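Local coordinates for protein autotransporter adhesin/invasin TibA (Escherichia coli, PDB 4Q1Q) that mediates bacterial adhesion to and invasion of human intestinal epithelial cells and, by binding its own kind, drives bacterial aggregation and enhances biofilm formation, at residues G62-S67 and T73-N78; G100-F105 and M111-N116; G232-Y237 and T243-T248. One frame throughout, in Å; residues are numbered along the deposited sequence.

All three contacts are buried inside the same long parallel beta-helix of the passenger domain, each crossing the interior of one coil, from one face to the short strand beyond the following corner. Contacts 1 and 2 lie two coils apart, close enough for Ile77 to pack on Gly100, Arg101 and Gln102; contact 3 stands about 42 Å from contact 1, centre to centre. Each joins an inward glutamine to a hydroxyl: serine in contact 1, threonine in contacts 2 and 3. In contacts 1 and 2 the glutamine oxygen also meets the next coil's glutamine, whereas contact 3 has Leu253 at that level. The outer surfaces differ more, with covalent heptoses in contact 1 and a sugar against a tyrosine in contact 3.

Contact 1: residues G62-S67 and T73-N78; sequences GVQHVS and TSSTIN. With 289 (D-glycero-alpha-D-manno-heptopyranose), chain B; 289 (D-glycero-alpha-D-manno-heptopyranose), chain G; 289 (D-glycero-alpha-D-manno-heptopyranose), chain I.
Gln64 and Ser75 meet across the inside of one coil, side-chain oxygen to side-chain oxygen. The Gln64 chain runs straight out from its strand, CG opposite the backbone N (chi1 -179°) and the rest extended, and this full reach carries OE1 to the hydroxyl of Ser75. Ser75 OG is modelled as donating to Gln64 OE1, but at 2.4 Å the contact is too short to take its geometry literally. The amide is also held along the stack of coils: OE1 accepts from Gln83 NE2 and NE2 donates to Gln45 OE1, so these buried polar atoms are satisfied and the amide's rotation is fixed.

Two outward serines carry heptose. Ser67 OG is bonded covalently to C1 of one sugar at 1.3 Å, and Ser74 OG, at the corner just before Ser75, is bonded likewise to another. His65, with CG lying beside its backbone N, turns ND1 to O2 of a third heptose at 2.7 Å, a hydrogen bond made at the ring edge, in plane. The same ring stacks on Tyr46 and meets His84 edge-to-face.

The contact crosses the interior of a parallel beta-helix: strand 63-66 lies between strands 44-47 and 82-85 on one face, and strand 76-77 between 57-58 and 95-96 on another.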
loop_
_atom_site.group_PDB
_atom_site.type_symbol
_atom_site.label_atom_id
_atom_site.label_comp_id
_atom_site.label_asym_id
_atom_site.label_seq_id
_atom_site.Cartn_x
_atom_site.Cartn_y
_atom_site.Cartn_z
ATOM N N GLY A 62 -21.281 -5.100 -9.427
ATOM C CA GLY A 62 -21.188 -6.325 -8.623
ATOM C C GLY A 62 -20.328 -6.262 -7.366
ATOM O O GLY A 62 -19.262 -5.647 -7.372
ATOM N N VAL A 63 -20.768 -6.920 -6.299
ATOM C CA VAL A 63 -20.026 -7.036 -5.038
ATOM C C VAL A 63 -19.783 -8.473 -4.529
ATOM O O VAL A 63 -20.731 -9.265 -4.461
ATOM C CB VAL A 63 -20.761 -6.261 -3.930
ATOM C CG1 VAL A 63 -22.106 -6.897 -3.612
ATOM C CG2 VAL A 63 -19.922 -6.189 -2.663
ATOM N N GLN A 64 -18.534 -8.794 -4.178
ATOM C CA GLN A 64 -18.141 -9.997 -3.418
ATOM C C GLN A 64 -17.856 -9.672 -1.952
ATOM O O GLN A 64 -16.912 -8.940 -1.656
ATOM C CB GLN A 64 -16.875 -10.654 -3.994
ATOM C CG GLN A 64 -16.392 -11.928 -3.301
ATOM C CD GLN A 64 -15.108 -12.498 -3.889
ATOM O OE1 GLN A 64 -14.079 -11.821 -3.949
ATOM N NE2 GLN A 64 -15.155 -13.747 -4.344
ATOM N N HIS A 65 -18.668 -10.195 -1.041
ATOM C CA HIS A 65 -18.479 -10.041 0.390
ATOM C C HIS A 65 -17.740 -11.240 0.965
ATOM O O HIS A 65 -18.227 -12.374 0.851
ATOM C CB HIS A 65 -19.822 -9.935 1.114
ATOM C CG HIS A 65 -20.641 -8.754 0.704
ATOM N ND1 HIS A 65 -20.813 -7.655 1.522
ATOM C CD2 HIS A 65 -21.330 -8.495 -0.433
ATOM C CE1 HIS A 65 -21.561 -6.763 0.899
ATOM N NE2 HIS A 65 -21.871 -7.239 -0.295
ATOM N N VAL A 66 -16.585 -10.986 1.579
ATOM C CA VAL A 66 -15.841 -12.034 2.280
ATOM C C VAL A 66 -15.930 -11.873 3.786
ATOM O O VAL A 66 -15.251 -11.035 4.381
ATOM C CB VAL A 66 -14.350 -12.058 1.916
ATOM C CG1 VAL A 66 -13.695 -13.283 2.532
ATOM C CG2 VAL A 66 -14.171 -12.005 0.407
ATOM N N SER A 67 -16.767 -12.704 4.394
ATOM C CA SER A 67 -17.056 -12.593 5.813
ATOM C C SER A 67 -16.145 -13.501 6.603
ATOM O O SER A 67 -15.260 -14.130 6.035
ATOM C CB SER A 67 -18.505 -12.965 6.096
ATOM O OG SER A 67 -19.377 -12.051 5.459
ATOM N N THR A 73 -9.975 -16.659 -3.383
ATOM C CA THR A 73 -8.707 -16.768 -4.062
ATOM C C THR A 73 -8.958 -16.341 -5.495
ATOM O O THR A 73 -9.972 -16.685 -6.091
ATOM C CB THR A 73 -8.186 -18.212 -3.938
ATOM O OG1 THR A 73 -9.178 -19.000 -3.266
ATOM C CG2 THR A 73 -6.928 -18.289 -3.094
ATOM N N SER A 74 -8.012 -15.577 -6.021
ATOM C CA SER A 74 -7.968 -15.205 -7.427
ATOM C C SER A 74 -9.205 -14.458 -7.944
ATOM O O SER A 74 -9.476 -14.490 -9.150
ATOM C CB SER A 74 -7.719 -16.467 -8.266
ATOM O OG SER A 74 -6.695 -17.317 -7.759
ATOM N N SER A 75 -9.941 -13.786 -7.058
ATOM C CA SER A 75 -10.991 -12.862 -7.474
ATOM C C SER A 75 -10.342 -11.858 -8.406
ATOM O O SER A 75 -9.194 -11.477 -8.200
ATOM C CB SER A 75 -11.604 -12.089 -6.312
ATOM O OG SER A 75 -12.542 -12.814 -5.542
ATOM N N THR A 76 -11.069 -11.425 -9.429
ATOM C CA THR A 76 -10.552 -10.373 -10.299
ATOM C C THR A 76 -11.595 -9.247 -10.416
ATOM O O THR A 76 -12.736 -9.462 -10.833
ATOM C CB THR A 76 -10.083 -10.960 -11.657
ATOM O OG1 THR A 76 -9.584 -9.921 -12.507
ATOM C CG2 THR A 76 -11.217 -11.643 -12.395
ATOM N N ILE A 77 -11.208 -8.026 -10.051
ATOM C CA ILE A 77 -12.177 -6.937 -9.891
ATOM C C ILE A 77 -12.067 -5.956 -11.049
ATOM O O ILE A 77 -10.974 -5.475 -11.358
ATOM C CB ILE A 77 -11.972 -6.174 -8.566
ATOM C CG1 ILE A 77 -11.583 -7.157 -7.462
ATOM C CG2 ILE A 77 -13.210 -5.365 -8.178
ATOM C CD1 ILE A 77 -11.233 -6.484 -6.153
ATOM N N ASN A 78 -13.193 -5.663 -11.697
ATOM C CA ASN A 78 -13.201 -4.731 -12.828
ATOM C C ASN A 78 -14.042 -3.477 -12.601
ATOM O O ASN A 78 -14.869 -3.440 -11.684
ATOM C CB ASN A 78 -13.677 -5.452 -14.094
ATOM C CG ASN A 78 -12.664 -6.465 -14.587
ATOM O OD1 ASN A 78 -11.554 -6.104 -14.977
ATOM N ND2 ASN A 78 -13.035 -7.737 -14.565
HETATM O O7 289 B . -6.134 -14.830 -12.582
HETATM C C7 289 B . -5.900 -15.197 -11.219
HETATM C C6 289 B . -4.700 -16.126 -11.069
HETATM O O6 289 B . -3.510 -15.388 -11.366
HETATM C C5 289 B . -4.680 -16.688 -9.652
HETATM O O5 289 B . -5.726 -17.656 -9.557
HETATM C C1 289 B . -5.868 -18.201 -8.244
HETATM C C2 289 B . -4.611 -19.023 -7.998
HETATM O O2 289 B . -4.458 -19.981 -9.053
HETATM C C3 289 B . -3.447 -18.042 -7.946
HETATM O O3 289 B . -2.228 -18.731 -7.640
HETATM C C4 289 B . -3.338 -17.307 -9.276
HETATM O O4 289 B . -2.370 -16.257 -9.186
HETATM O O7 289 G . -20.932 -13.457 11.013
HETATM C C7 289 G . -20.334 -12.911 9.825
HETATM C C6 289 G . -21.357 -11.982 9.178
HETATM O O6 289 G . -21.636 -10.907 10.081
HETATM C C5 289 G . -20.870 -11.410 7.853
HETATM O O5 289 G . -21.079 -12.417 6.867
HETATM C C1 289 G . -20.674 -11.963 5.578
HETATM C C2 289 G . -21.602 -10.850 5.109
HETATM O O2 289 G . -22.986 -11.203 5.185
HETATM C C3 289 G . -21.305 -9.678 6.035
HETATM O O3 289 G . -22.073 -8.546 5.618
HETATM C C4 289 G . -21.606 -10.136 7.457
HETATM O O4 289 G . -21.192 -9.102 8.343
HETATM O O7 289 I . -18.841 -5.621 10.554
HETATM C C7 289 I . -18.343 -5.397 9.230
HETATM C C6 289 I . -19.202 -6.202 8.264
HETATM O O6 289 I . -20.565 -5.784 8.417
HETATM C C5 289 I . -18.616 -6.080 6.856
HETATM O O5 289 I . -18.592 -7.457 6.468
HETATM C C1 289 I . -18.079 -7.648 5.148
HETATM C C2 289 I . -18.986 -7.009 4.104
HETATM O O2 289 I . -20.300 -7.583 4.153
HETATM C C3 289 I . -18.967 -5.511 4.380
HETATM O O3 289 I . -19.885 -4.913 3.469
HETATM C C4 289 I . -19.339 -5.204 5.827
HETATM O O4 289 I . -18.983 -3.829 6.004
#

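Contact 2: residues G100-F105 and M111-N116; sequences GRQTVF and MGTIIN. With 289 (D-glycero-alpha-D-manno-heptopyranose), chain C.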
loop_
_atom_site.group_PDB
_atom_site.type_symbol
_atom_site.label_atom_id
_atom_site.label_comp_id
_atom_site.label_asym_id
_atom_site.label_seq_id
_atom_site.Cartn_x
_atom_site.Cartn_y
_atom_site.Cartn_z
ATOM N N GLY A 100 -11.804 -0.886 -10.452
ATOM C CA GLY A 100 -12.119 -1.876 -9.429
ATOM C C GLY A 100 -11.605 -1.461 -8.062
ATOM O O GLY A 100 -10.607 -0.760 -7.935
ATOM N N ARG A 101 -12.305 -1.886 -7.018
ATOM C CA ARG A 101 -11.842 -1.588 -5.675
ATOM C C ARG A 101 -11.864 -2.825 -4.797
ATOM O O ARG A 101 -12.905 -3.460 -4.651
ATOM C CB ARG A 101 -12.739 -0.540 -5.019
ATOM C CG ARG A 101 -12.183 -0.040 -3.694
ATOM C CD ARG A 101 -13.106 0.985 -3.047
ATOM N NE ARG A 101 -12.974 2.285 -3.701
ATOM C CZ ARG A 101 -13.594 3.389 -3.298
ATOM N NH1 ARG A 101 -14.393 3.356 -2.244
ATOM N NH2 ARG A 101 -13.405 4.532 -3.939
ATOM N N GLN A 102 -10.723 -3.129 -4.192
ATOM C CA GLN A 102 -10.715 -4.008 -3.032
ATOM C C GLN A 102 -10.652 -3.170 -1.758
ATOM O O GLN A 102 -9.764 -2.333 -1.639
ATOM C CB GLN A 102 -9.505 -4.937 -3.083
ATOM C CG GLN A 102 -9.362 -5.820 -1.854
ATOM C CD GLN A 102 -8.080 -6.631 -1.867
ATOM O OE1 GLN A 102 -6.966 -6.097 -1.831
ATOM N NE2 GLN A 102 -8.232 -7.946 -1.927
ATOM N N THR A 103 -11.540 -3.432 -0.803
ATOM C CA THR A 103 -11.528 -2.733 0.470
ATOM C C THR A 103 -11.373 -3.794 1.539
ATOM O O THR A 103 -12.134 -4.764 1.553
ATOM C CB THR A 103 -12.830 -1.957 0.734
ATOM O OG1 THR A 103 -12.993 -0.974 -0.295
ATOM C CG2 THR A 103 -12.799 -1.283 2.102
ATOM N N VAL A 104 -10.400 -3.579 2.422
ATOM C CA VAL A 104 -10.169 -4.459 3.556
ATOM C C VAL A 104 -10.500 -3.733 4.849
ATOM O O VAL A 104 -9.799 -2.803 5.290
ATOM C CB VAL A 104 -8.700 -4.910 3.613
ATOM C CG1 VAL A 104 -8.512 -5.966 4.694
ATOM C CG2 VAL A 104 -8.242 -5.367 2.233
ATOM N N PHE A 105 -11.578 -4.212 5.456
ATOM C CA PHE A 105 -12.167 -3.567 6.608
ATOM C C PHE A 105 -11.518 -4.114 7.868
ATOM O O PHE A 105 -10.588 -4.920 7.840
ATOM C CB PHE A 105 -13.673 -3.832 6.653
ATOM C CG PHE A 105 -14.455 -3.129 5.587
ATOM C CD1 PHE A 105 -14.926 -1.841 5.788
ATOM C CD2 PHE A 105 -14.788 -3.782 4.412
ATOM C CE1 PHE A 105 -15.693 -1.201 4.825
ATOM C CE2 PHE A 105 -15.552 -3.154 3.444
ATOM C CZ PHE A 105 -16.001 -1.860 3.648
HETATM N N MSE A 111 -3.791 -10.787 0.858
HETATM C CA MSE A 111 -2.441 -11.308 0.741
HETATM C C MSE A 111 -2.242 -11.367 -0.739
HETATM O O MSE A 111 -3.066 -11.942 -1.441
HETATM C CB MSE A 111 -2.385 -12.629 1.508
HETATM C CG MSE A 111 -1.198 -13.527 1.165
HETATM SE SE MSE A 111 0.509 -12.988 2.001
HETATM C CE MSE A 111 1.730 -13.704 0.628
ATOM N N GLY A 112 -1.184 -10.733 -1.230
ATOM C CA GLY A 112 -0.745 -10.906 -2.612
ATOM C C GLY A 112 -1.540 -10.147 -3.661
ATOM O O GLY A 112 -1.508 -10.500 -4.839
ATOM N N THR A 113 -2.236 -9.085 -3.265
ATOM C CA THR A 113 -3.146 -8.401 -4.188
ATOM C C THR A 113 -2.356 -7.754 -5.309
ATOM O O THR A 113 -1.312 -7.159 -5.026
ATOM C CB THR A 113 -3.949 -7.307 -3.462
ATOM O OG1 THR A 113 -4.604 -7.920 -2.345
ATOM C CG2 THR A 113 -4.950 -6.632 -4.412
ATOM N N ILE A 114 -2.817 -7.917 -6.547
ATOM C CA ILE A 114 -2.205 -7.225 -7.682
ATOM C C ILE A 114 -3.106 -6.064 -8.097
ATOM O O ILE A 114 -4.225 -6.290 -8.556
ATOM C CB ILE A 114 -1.993 -8.122 -8.917
ATOM C CG1 ILE A 114 -0.824 -9.092 -8.719
ATOM C CG2 ILE A 114 -1.645 -7.303 -10.150
ATOM C CD1 ILE A 114 -1.139 -10.293 -7.856
ATOM N N ILE A 115 -2.632 -4.830 -7.957
ATOM C CA ILE A 115 -3.454 -3.666 -8.332
ATOM C C ILE A 115 -3.005 -3.129 -9.685
ATOM O O ILE A 115 -1.869 -2.693 -9.833
ATOM C CB ILE A 115 -3.421 -2.531 -7.286
ATOM C CG1 ILE A 115 -3.513 -3.124 -5.881
ATOM C CG2 ILE A 115 -4.557 -1.537 -7.528
ATOM C CD1 ILE A 115 -3.128 -2.149 -4.794
ATOM N N ASN A 116 -3.895 -3.184 -10.669
ATOM C CA ASN A 116 -3.553 -2.738 -12.024
ATOM C C ASN A 116 -4.015 -1.318 -12.331
ATOM O O ASN A 116 -4.669 -0.673 -11.517
ATOM C CB ASN A 116 -4.119 -3.707 -13.068
ATOM C CG ASN A 116 -3.411 -5.046 -13.040
ATOM O OD1 ASN A 116 -2.181 -5.104 -12.983
ATOM N ND2 ASN A 116 -4.184 -6.124 -13.026
HETATM O O7 289 C . -8.167 -16.506 7.545
HETATM C C7 289 C . -7.891 -15.194 8.047
HETATM C C6 289 C . -6.341 -14.883 8.030
HETATM O O6 289 C . -5.738 -15.876 8.903
HETATM C C5 289 C . -5.836 -15.117 6.613
HETATM O O5 289 C . -6.383 -14.018 5.809
HETATM C C1 289 C . -6.111 -14.314 4.337
HETATM C C2 289 C . -4.742 -14.849 3.967
HETATM O O2 289 C . -4.175 -13.880 2.946
HETATM C C3 289 C . -4.070 -14.419 5.246
HETATM O O3 289 C . -3.865 -12.898 5.562
HETATM C C4 289 C . -4.316 -14.929 6.580
HETATM O O4 289 C . -3.681 -16.205 6.729
#
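Gln102 and Thr113 reach for each other from opposite directions across the interior of the parallel beta-helix, across one turn of the helix, where one approximate 19-residue repeat gives way to the next. Gln102 is drawn out to nearly its full length, CG opposite the backbone N (chi1 176°), and presents OE1 to both branches of the threonine. Thr113 OG1 lies 3.0 Å from Gln102 OE1, close enough for a hydrogen bond, although another acceptor is within reach of the same proton. Beside it, the methyl CG2 of Thr113 comes to 3.3 Å from OE1, so the oxygen rests against the whole fork of the side chain rather than the hydroxyl alone. The firmer grip on the amide comes from neighbouring coils: NE2 donates to Gln83 OE1, and OE1 accepts from Gln121 NE2. Buried amides thus pass hydrogen bonds from coil to coil along the axis.

The chain reaches Thr113 through a corner at Gly112, whose phi is positive (78°). Just past strand 101-104, Phe105 on the outer side meets His84 edge-to-face. One face of the Phe105 ring takes the methyl of its near neighbour, Thr103 CG2, which sits 3.5 Å above the ring plane, offset toward the rim.

Contact 3: residues G232-Y237 and T243-T248; sequences GRQHVY and TETTIT. With 289 (D-glycero-alpha-D-manno-heptopyranose), chain T.
Thr245 OG1 donates a hydrogen bond of 2.8 Å to Gln234 OE1, and this bond spans the coil between the two segments. The hydroxyl lies in the carbonyl plane, on a lone pair, with a C=O...O angle of 121°, so the donor is well placed for the amide oxygen. Thr245 brings its methyl along as well: CG2 is 3.1 Å from the same OE1, and the threonine therefore faces the glutamine with both branches. The two side chains approach from opposite directions, Gln234 fully stretched beyond CG.

A second shell fixes the amide. Its other end, NE2, donates to Gln215 OE1 of the preceding coil, while on the following coil Leu253, a non-polar side chain, packs against Gln234. Backbone hydrogen bonds join Gln234 to Met252 and Gln254 on the next coil's strand. Such coils, stacked with parallel strands on each face, form the parallel beta-helix of an autotransporter passenger domain, and Glu244, with phi positive at 58°, is where the chain turns a corner into Thr245. Just beyond the strand that follows, Thr248 OG1 is hydrogen-bonded to Val228 O.

On the outer side, His235 of strand 233-236 and Tyr237 just past it lean together. Tyr237 OH sits over the centre of the imidazole, 3.5 Å above its plane, and His235 NE2 is hydrogen-bonded to Glu256 OE1. His235 CD2 lies above one face of the phenol ring, offset toward its rim. Over the opposite face lies a heptose, with O3 3.4 Å above the plane toward the rim and its carbon C2 3.7 Å from Tyr237 CD1.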
loop_
_atom_site.group_PDB
_atom_site.type_symbol
_atom_site.label_atom_id
_atom_site.label_comp_id
_atom_site.label_asym_id
_atom_site.label_seq_id
_atom_site.Cartn_x
_atom_site.Cartn_y
_atom_site.Cartn_z
ATOM N N GLY A 232 22.227 7.828 -3.127
ATOM C CA GLY A 232 20.972 8.150 -2.454
ATOM C C GLY A 232 20.961 9.592 -1.973
ATOM O O GLY A 232 22.010 10.176 -1.722
ATOM N N ARG A 233 19.767 10.135 -1.771
ATOM C CA ARG A 233 19.636 11.469 -1.205
ATOM C C ARG A 233 18.442 11.534 -0.280
ATOM O O ARG A 233 17.344 11.195 -0.688
ATOM C CB ARG A 233 19.444 12.521 -2.307
ATOM C CG ARG A 233 19.528 13.942 -1.761
ATOM C CD ARG A 233 19.670 15.020 -2.824
ATOM N NE ARG A 233 18.479 15.021 -3.667
ATOM C CZ ARG A 233 18.472 14.835 -4.984
ATOM N NH1 ARG A 233 19.605 14.675 -5.658
ATOM N NH2 ARG A 233 17.311 14.834 -5.627
ATOM N N GLN A 234 18.661 12.008 0.940
ATOM C CA GLN A 234 17.592 12.504 1.784
ATOM C C GLN A 234 17.513 14.016 1.576
ATOM O O GLN A 234 18.510 14.701 1.807
ATOM C CB GLN A 234 17.963 12.246 3.235
ATOM C CG GLN A 234 16.916 12.609 4.259
ATOM C CD GLN A 234 17.307 12.080 5.633
ATOM O OE1 GLN A 234 18.377 12.385 6.138
ATOM N NE2 GLN A 234 16.466 11.241 6.210
ATOM N N HIS A 235 16.360 14.520 1.142
ATOM C CA HIS A 235 16.163 15.954 0.898
ATOM C C HIS A 235 15.219 16.550 1.943
ATOM O O HIS A 235 14.054 16.170 2.004
ATOM C CB HIS A 235 15.624 16.184 -0.520
ATOM C CG HIS A 235 15.991 17.516 -1.103
ATOM N ND1 HIS A 235 16.617 17.641 -2.325
ATOM C CD2 HIS A 235 15.908 18.770 -0.593
ATOM C CE1 HIS A 235 16.867 18.917 -2.562
ATOM N NE2 HIS A 235 16.455 19.624 -1.524
ATOM N N VAL A 236 15.713 17.472 2.765
ATOM C CA VAL A 236 14.915 18.054 3.838
ATOM C C VAL A 236 14.517 19.498 3.509
ATOM O O VAL A 236 15.389 20.329 3.262
ATOM C CB VAL A 236 15.679 18.059 5.166
ATOM C CG1 VAL A 236 14.702 18.379 6.293
ATOM C CG2 VAL A 236 16.371 16.719 5.403
ATOM N N TYR A 237 13.219 19.793 3.543
ATOM C CA TYR A 237 12.716 21.104 3.147
ATOM C C TYR A 237 12.355 21.855 4.420
ATOM O O TYR A 237 12.562 21.350 5.531
ATOM C CB TYR A 237 11.529 21.020 2.193
ATOM C CG TYR A 237 11.929 20.401 0.889
ATOM C CD1 TYR A 237 11.934 19.025 0.746
ATOM C CD2 TYR A 237 12.272 21.185 -0.201
ATOM C CE1 TYR A 237 12.293 18.434 -0.450
ATOM C CE2 TYR A 237 12.624 20.612 -1.406
ATOM C CZ TYR A 237 12.629 19.238 -1.518
ATOM O OH TYR A 237 13.006 18.645 -2.696
ATOM N N THR A 243 16.514 12.769 11.922
ATOM C CA THR A 243 17.449 12.406 12.977
ATOM C C THR A 243 18.045 11.017 12.733
ATOM O O THR A 243 17.452 10.141 12.097
ATOM C CB THR A 243 16.823 12.552 14.374
ATOM O OG1 THR A 243 17.885 12.468 15.334
ATOM C CG2 THR A 243 15.795 11.477 14.619
ATOM N N GLU A 244 19.294 10.870 13.152
ATOM C CA GLU A 244 19.987 9.592 13.039
ATOM C C GLU A 244 19.981 9.221 11.566
ATOM O O GLU A 244 19.419 8.208 11.165
ATOM C CB GLU A 244 19.331 8.483 13.870
ATOM C CG GLU A 244 19.269 8.740 15.366
ATOM C CD GLU A 244 18.483 7.657 16.103
ATOM O OE1 GLU A 244 17.789 7.988 17.091
ATOM O OE2 GLU A 244 18.531 6.482 15.668
ATOM N N THR A 245 20.593 10.080 10.761
ATOM C CA THR A 245 20.850 9.769 9.371
ATOM C C THR A 245 22.327 9.401 9.289
ATOM O O THR A 245 23.208 10.115 9.772
ATOM C CB THR A 245 20.560 10.977 8.467
ATOM O OG1 THR A 245 19.182 11.330 8.595
ATOM C CG2 THR A 245 20.823 10.655 7.020
ATOM N N THR A 246 22.602 8.325 8.570
ATOM C CA THR A 246 23.979 8.027 8.220
ATOM C C THR A 246 24.122 8.214 6.707
ATOM O O THR A 246 23.298 7.756 5.911
ATOM C CB THR A 246 24.401 6.627 8.730
ATOM O OG1 THR A 246 25.831 6.544 8.750
ATOM C CG2 THR A 246 23.872 5.539 7.830
ATOM N N ILE A 247 25.161 8.951 6.330
ATOM C CA ILE A 247 25.429 9.219 4.924
ATOM C C ILE A 247 26.731 8.508 4.582
ATOM O O ILE A 247 27.811 8.896 5.038
ATOM C CB ILE A 247 25.576 10.718 4.572
ATOM C CG1 ILE A 247 24.437 11.528 5.196
ATOM C CG2 ILE A 247 25.601 10.929 3.062
ATOM C CD1 ILE A 247 24.795 12.193 6.503
ATOM N N THR A 248 26.569 7.495 3.741
ATOM C CA THR A 248 27.658 6.658 3.300
ATOM C C THR A 248 28.331 7.360 2.137
ATOM O O THR A 248 27.741 8.161 1.408
ATOM C CB THR A 248 27.177 5.268 2.843
ATOM O OG1 THR A 248 26.477 5.376 1.594
ATOM C CG2 THR A 248 26.297 4.615 3.918
HETATM O O7 289 T . 3.868 21.861 1.786
HETATM C C7 289 T . 4.740 20.733 1.904
HETATM C C6 289 T . 5.045 20.238 0.498
HETATM O O6 289 T . 4.616 21.205 -0.463
HETATM C C5 289 T . 6.527 19.965 0.292
HETATM O O5 289 T . 6.539 18.539 0.305
HETATM C C1 289 T . 7.834 18.014 0.505
HETATM C C2 289 T . 8.628 18.381 -0.735
HETATM O O2 289 T . 8.076 17.653 -1.835
HETATM C C3 289 T . 8.617 19.891 -0.956
HETATM O O3 289 T . 9.317 20.218 -2.167
HETATM C C4 289 T . 7.192 20.412 -1.003
HETATM O O4 289 T . 7.296 21.829 -1.169
#